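PDB 2QCV: putative 5-dehydro-2-deoxygluconokinase from Bacillus halodurans C-125, which probably phosphorylates 5-dehydro-2-deoxy-D-gluconate with ATP to give 6-phospho-5-dehydro-2-deoxy-D-gluconate, a step in the breakdown of myo-inositol. Local coordinates for residues A48-G53 with L143-A148; K160-A165 with S194-Q199. All coordinates share one frame; numbering follows the deposited sequence. Where two conformers were deposited one is given.

Contact 1: A48-G53 with L143-A148; sequences ANIVIG and LVSGTA
The side chains of Ile-50 and Leu-143 touch, and neither has a flat group. There is no ring, amide or carboxylate face or edge in the touch, which is methyl against methyl. Ile-50 CD1 lies 3.8 Å from Leu-143 CD1, and the branch carbon Leu-143 CG is 4.2 Å from that same Ile-50 CD1. The two side chains cross at about a right angle. On Ile-50, CG1 sits beside the backbone N and the chain then runs extended to CD1 (chi2 172°), which carries the methyl out from the helix. Leu-143 holds CG opposite its backbone N (chi1 -174°) and offers one of its two methyls. The backbones stay well apart, with Ile-50 CA and Leu-143 CA 8.7 Å from each other. Ser-145 faces the helix too. In the conformer given, its hydroxyl borders the contact and makes a weak hydrogen bond with Ser-46 OG at the start of the helix; a second conformer was deposited, so this is doubtful. No hydrogen bond joins the two segments. The buried patch is small, about 100 Å². Leu-14 and Ala-16 of the neighbouring strand 12-17 also pack here, on Ile-50 and Leu-143 respectively. Asn-49, one residue along the helix, gives its ND2 to Asp-273 OD2, in the GAGD sequence of PfkB kinases. Val-144 projects from the other face of the strand, onto helix 154-167. Helix 46-56 thus covers one face of the central, mostly parallel sheet, as in the alpha/beta/alpha sandwich of the ribokinase-like fold.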
loop_
_atom_site.group_PDB
_atom_site.type_symbol
_atom_site.label_atom_id
_atom_site.label_comp_id
_atom_site.label_asym_id
_atom_site.label_seq_id
_atom_site.Cartn_x
_atom_site.Cartn_y
_atom_site.Cartn_z
ATOM N N ALA A 48 -17.584 20.264 -8.112
ATOM C CA ALA A 48 -17.860 20.349 -9.538
ATOM C C ALA A 48 -19.313 20.703 -9.833
ATOM O O ALA A 48 -19.616 21.613 -10.633
ATOM C CB ALA A 48 -17.429 19.004 -10.264
ATOM N N ASN A 49 -20.237 19.985 -9.204
ATOM C CA ASN A 49 -21.654 20.264 -9.355
ATOM C C ASN A 49 -21.993 21.685 -8.936
ATOM O O ASN A 49 -22.841 22.345 -9.550
ATOM C CB ASN A 49 -22.492 19.317 -8.480
ATOM C CG ASN A 49 -22.537 17.938 -8.994
ATOM O OD1 ASN A 49 -22.264 17.673 -10.183
ATOM N ND2 ASN A 49 -22.878 16.999 -8.086
ATOM N N ILE A 50 -21.364 22.142 -7.860
ATOM C CA ILE A 50 -21.664 23.481 -7.340
ATOM C C ILE A 50 -21.195 24.527 -8.372
ATOM O O ILE A 50 -21.932 25.467 -8.676
ATOM C CB ILE A 50 -21.039 23.735 -5.945
ATOM C CG1 ILE A 50 -21.736 22.855 -4.908
ATOM C CG2 ILE A 50 -21.172 25.241 -5.520
ATOM C CD1 ILE A 50 -21.067 22.878 -3.511
ATOM N N VAL A 51 -20.004 24.367 -8.927
ATOM C CA VAL A 51 -19.545 25.348 -9.936
ATOM C C VAL A 51 -20.303 25.267 -11.264
ATOM O O VAL A 51 -20.541 26.292 -11.874
ATOM C CB VAL A 51 -18.020 25.412 -10.187
ATOM C CG1 VAL A 51 -17.286 25.819 -8.868
ATOM C CG2 VAL A 51 -17.462 24.134 -10.827
ATOM N N ILE A 52 -20.688 24.079 -11.694
ATOM C CA ILE A 52 -21.501 23.934 -12.904
ATOM C C ILE A 52 -22.885 24.562 -12.688
ATOM O O ILE A 52 -23.419 25.308 -13.541
ATOM C CB ILE A 52 -21.646 22.462 -13.296
ATOM C CG1 ILE A 52 -20.288 21.849 -13.725
ATOM C CG2 ILE A 52 -22.664 22.309 -14.482
ATOM C CD1 ILE A 52 -20.270 20.270 -13.822
ATOM N N GLY A 53 -23.488 24.296 -11.533
ATOM C CA GLY A 53 -24.752 24.932 -11.205
ATOM C C GLY A 53 -24.644 26.454 -11.125
ATOM O O GLY A 53 -25.525 27.195 -11.565
ATOM N N LEU A 143 -14.929 27.912 -2.258
ATOM C CA LEU A 143 -15.831 26.871 -1.797
ATOM C C LEU A 143 -14.995 25.603 -1.556
ATOM O O LEU A 143 -14.361 25.059 -2.458
ATOM C CB LEU A 143 -16.933 26.617 -2.844
ATOM C CG LEU A 143 -18.088 25.640 -2.512
ATOM C CD1 LEU A 143 -17.659 24.197 -2.306
ATOM C CD2 LEU A 143 -18.914 26.107 -1.352
ATOM N N VAL A 144 -14.988 25.170 -0.324
ATOM C CA VAL A 144 -14.274 23.969 0.109
ATOM C C VAL A 144 -15.293 22.869 0.373
ATOM O O VAL A 144 -16.260 23.111 1.098
ATOM C CB VAL A 144 -13.540 24.268 1.403
ATOM C CG1 VAL A 144 -12.912 22.972 1.979
ATOM C CG2 VAL A 144 -12.490 25.407 1.159
ATOM N N SER A 145 -15.146 21.711 -0.254
ATOM C CA SER A 145 -16.014 20.587 0.069
ATOM C C SER A 145 -15.314 19.646 1.070
ATOM O O SER A 145 -14.087 19.379 0.998
ATOM C CB SER A 145 -16.537 19.869 -1.204
ATOM O OG SER A 145 -17.504 20.668 -1.919
ATOM N N GLY A 146 -16.093 19.168 2.032
ATOM C CA GLY A 146 -15.579 18.293 3.064
ATOM C C GLY A 146 -14.886 17.026 2.607
ATOM O O GLY A 146 -13.920 16.583 3.237
ATOM N N THR A 147 -15.362 16.421 1.525
ATOM C CA THR A 147 -14.786 15.152 1.098
ATOM C C THR A 147 -13.345 15.323 0.631
ATOM O O THR A 147 -12.549 14.383 0.706
ATOM C CB THR A 147 -15.666 14.459 0.029
ATOM O OG1 THR A 147 -16.930 14.179 0.631
ATOM C CG2 THR A 147 -15.045 13.164 -0.484
ATOM N N ALA A 148 -12.990 16.531 0.177
ATOM C CA ALA A 148 -11.616 16.820 -0.235
ATOM C C ALA A 148 -10.626 16.750 0.949
ATOM O O ALA A 148 -9.418 16.748 0.739
ATOM C CB ALA A 148 -11.524 18.173 -0.927
#

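Contact 2: K160-A165 with S194-Q199; sequences KAIRLA and SLVAEQ
Ile-162 and Gln-199 have the nearest pair of CA atoms between two helical segments, with Ile-162 CA 7.8 Å from Gln-199 CA. Residues 160-165 form regular helix, with Leu-164 N bonded to Lys-160 O and Ala-165 N to Ala-161 O. In 194-199 the bond from Glu-198 N to Ser-194 O is of the same kind. Gln-199 N instead makes its good bond three residues back, to Val-196 O at 3.0 Å, and its bond to Leu-195 O is weak. No hydrogen bond crosses between the segments.

Ile-162 is the central side chain, and its two branches part to different partners. Its CB points at the other helix. CG1 stands beside the backbone N (chi1 -69°) and leads to CD1, which comes 3.5 Å from Val-196 CG1 and 4.2 Å from Val-196 CG2. The isoleucine meets the valine fork at a slant.

The two helices belong to successive beta-alpha-beta units of the ribokinase-like sandwich and lie side by side on one face of the central sheet. Strand 171-175 runs between them in sequence and lies beneath both. Its Val-172 touches Ile-162, and its Phe-174 touches Val-196.

The second branch, Ile-162 CG2, faces Gln-199. In the conformer given, the side chains of Gln-199 and Ile-162 cross at about a right angle, and Gln-199 runs extended beyond CG. Methyl CG2 of Ile-162 lies over the face of the amide, 3.4 Å from Gln-199 OE1 and 3.8 Å from Gln-199 CD. A second conformer was deposited, so the exact place of the amide is doubtful. Gln-199 O accepts a hydrogen bond from Lys-166 NZ. Arg-163 NH1 forms a salt bridge with Glu-198 OE2 of the second subunit, and Leu-195 packs on Leu-195 of that subunit.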
loop_
_atom_site.group_PDB
_atom_site.type_symbol
_atom_site.label_atom_id
_atom_site.label_comp_id
_atom_site.label_asym_id
_atom_site.label_seq_id
_atom_site.Cartn_x
_atom_site.Cartn_y
_atom_site.Cartn_z
ATOM N N LYS A 160 -4.055 24.481 2.547
ATOM C CA LYS A 160 -3.280 25.551 1.933
ATOM C C LYS A 160 -4.191 26.571 1.257
ATOM O O LYS A 160 -4.066 27.781 1.468
ATOM C CB LYS A 160 -2.267 25.009 0.919
ATOM C CG LYS A 160 -1.608 26.126 0.120
ATOM C CD LYS A 160 -0.478 25.561 -0.733
ATOM C CE LYS A 160 0.128 26.671 -1.638
ATOM N NZ LYS A 160 1.327 26.126 -2.413
ATOM N N ALA A 161 -5.138 26.084 0.465
ATOM C CA ALA A 161 -6.138 26.962 -0.204
ATOM C C ALA A 161 -6.871 27.897 0.755
ATOM O O ALA A 161 -6.995 29.089 0.478
ATOM C CB ALA A 161 -7.137 26.109 -1.017
ATOM N N ILE A 162 -7.288 27.374 1.907
ATOM C CA ILE A 162 -8.007 28.146 2.918
ATOM C C ILE A 162 -7.112 29.271 3.449
ATOM O O ILE A 162 -7.524 30.421 3.507
ATOM C CB ILE A 162 -8.514 27.240 4.086
ATOM C CG1 ILE A 162 -9.629 26.302 3.590
ATOM C CG2 ILE A 162 -9.006 28.113 5.264
ATOM C CD1 ILE A 162 -9.876 25.111 4.502
ATOM N N ARG A 163 -5.866 28.947 3.790
ATOM C CA ARG A 163 -4.910 29.964 4.243
ATOM C C ARG A 163 -4.702 31.103 3.232
ATOM O O ARG A 163 -4.726 32.275 3.579
ATOM C CB ARG A 163 -3.588 29.339 4.603
ATOM C CG ARG A 163 -2.571 30.362 5.160
ATOM C CD ARG A 163 -1.295 29.657 5.526
ATOM N NE ARG A 163 -1.451 28.712 6.634
ATOM C CZ ARG A 163 -1.524 29.053 7.918
ATOM N NH1 ARG A 163 -1.522 30.327 8.284
ATOM N NH2 ARG A 163 -1.676 28.119 8.829
ATOM N N LEU A 164 -4.507 30.734 1.981
ATOM C CA LEU A 164 -4.306 31.672 0.903
ATOM C C LEU A 164 -5.550 32.511 0.680
ATOM O O LEU A 164 -5.455 33.739 0.518
ATOM C CB LEU A 164 -3.910 30.891 -0.382
ATOM C CG LEU A 164 -2.443 30.572 -0.581
ATOM C CD1 LEU A 164 -1.775 30.049 0.681
ATOM C CD2 LEU A 164 -2.334 29.572 -1.732
ATOM N N ALA A 165 -6.736 31.884 0.735
ATOM C CA ALA A 165 -7.997 32.637 0.633
ATOM C C ALA A 165 -8.078 33.686 1.724
ATOM O O ALA A 165 -8.288 34.886 1.481
ATOM C CB ALA A 165 -9.229 31.675 0.692
ATOM N N SER A 194 -14.133 19.986 12.127
ATOM C CA SER A 194 -14.093 21.029 13.182
ATOM C C SER A 194 -13.008 22.084 12.895
ATOM O O SER A 194 -13.253 23.283 12.924
ATOM C CB SER A 194 -13.923 20.397 14.567
ATOM O OG SER A 194 -12.735 19.603 14.658
ATOM N N LEU A 195 -11.824 21.612 12.553
ATOM C CA LEU A 195 -10.652 22.473 12.274
ATOM C C LEU A 195 -10.955 23.434 11.123
ATOM O O LEU A 195 -10.773 24.652 11.251
ATOM C CB LEU A 195 -9.461 21.572 11.907
ATOM C CG LEU A 195 -8.307 22.070 11.004
ATOM C CD1 LEU A 195 -7.652 23.235 11.670
ATOM C CD2 LEU A 195 -7.283 20.962 10.710
ATOM N N VAL A 196 -11.486 22.874 10.035
ATOM C CA VAL A 196 -11.790 23.660 8.847
ATOM C C VAL A 196 -12.974 24.615 9.104
ATOM O O VAL A 196 -12.892 25.803 8.779
ATOM C CB VAL A 196 -11.989 22.808 7.620
ATOM C CG1 VAL A 196 -12.476 23.672 6.437
ATOM C CG2 VAL A 196 -10.612 22.096 7.284
ATOM N N ALA A 197 -14.038 24.132 9.761
ATOM C CA ALA A 197 -15.176 25.024 10.035
ATOM C C ALA A 197 -14.721 26.200 10.894
ATOM O O ALA A 197 -15.172 27.338 10.701
ATOM C CB ALA A 197 -16.341 24.259 10.732
ATOM N N GLU A 198 -13.781 25.958 11.817
ATOM C CA GLU A 198 -13.339 27.012 12.718
ATOM C C GLU A 198 -12.592 28.139 11.993
ATOM O O GLU A 198 -12.565 29.257 12.487
ATOM C CB GLU A 198 -12.461 26.410 13.819
ATOM C CG GLU A 198 -13.303 25.658 14.881
ATOM C CD GLU A 198 -12.458 24.800 15.811
ATOM O OE1 GLU A 198 -11.215 24.905 15.738
ATOM O OE2 GLU A 198 -13.048 24.033 16.606
ATOM N N GLN A 199 -12.044 27.816 10.838
ATOM C CA GLN A 199 -11.276 28.723 9.981
ATOM C C GLN A 199 -12.140 29.408 8.942
ATOM O O GLN A 199 -11.688 30.337 8.263
ATOM C CB GLN A 199 -10.304 27.925 9.108
ATOM C CG GLN A 199 -9.304 27.108 9.751
ATOM C CD GLN A 199 -8.208 26.787 8.774
ATOM O OE1 GLN A 199 -7.507 27.682 8.312
ATOM N NE2 GLN A 199 -8.082 25.530 8.415
#

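How the contacts relate
Contacts 1 and 2 lie 15 Å apart, centre to centre, and follow each other along the chain. They meet where Val-144 CG2, on strand 139-145, packs 3.9 Å from Ile-162 CG1. The strand therefore carries contact 1 on one face and packs against the helix of contact 2 on the other. Contact 1 is about 4 Å from the centre of the chain. Contact 2 is about 16 Å from it and adjoins the second subunit. Through Asn-49 and Asp-273, contact 1 is tied to the GAGD motif, which in PfkB kinases generally supplies the catalytic aspartate. A triethylene glycol about 5 Å from the Ile-50 side chain, probably from the crystallisation liquor, may mark a pocket.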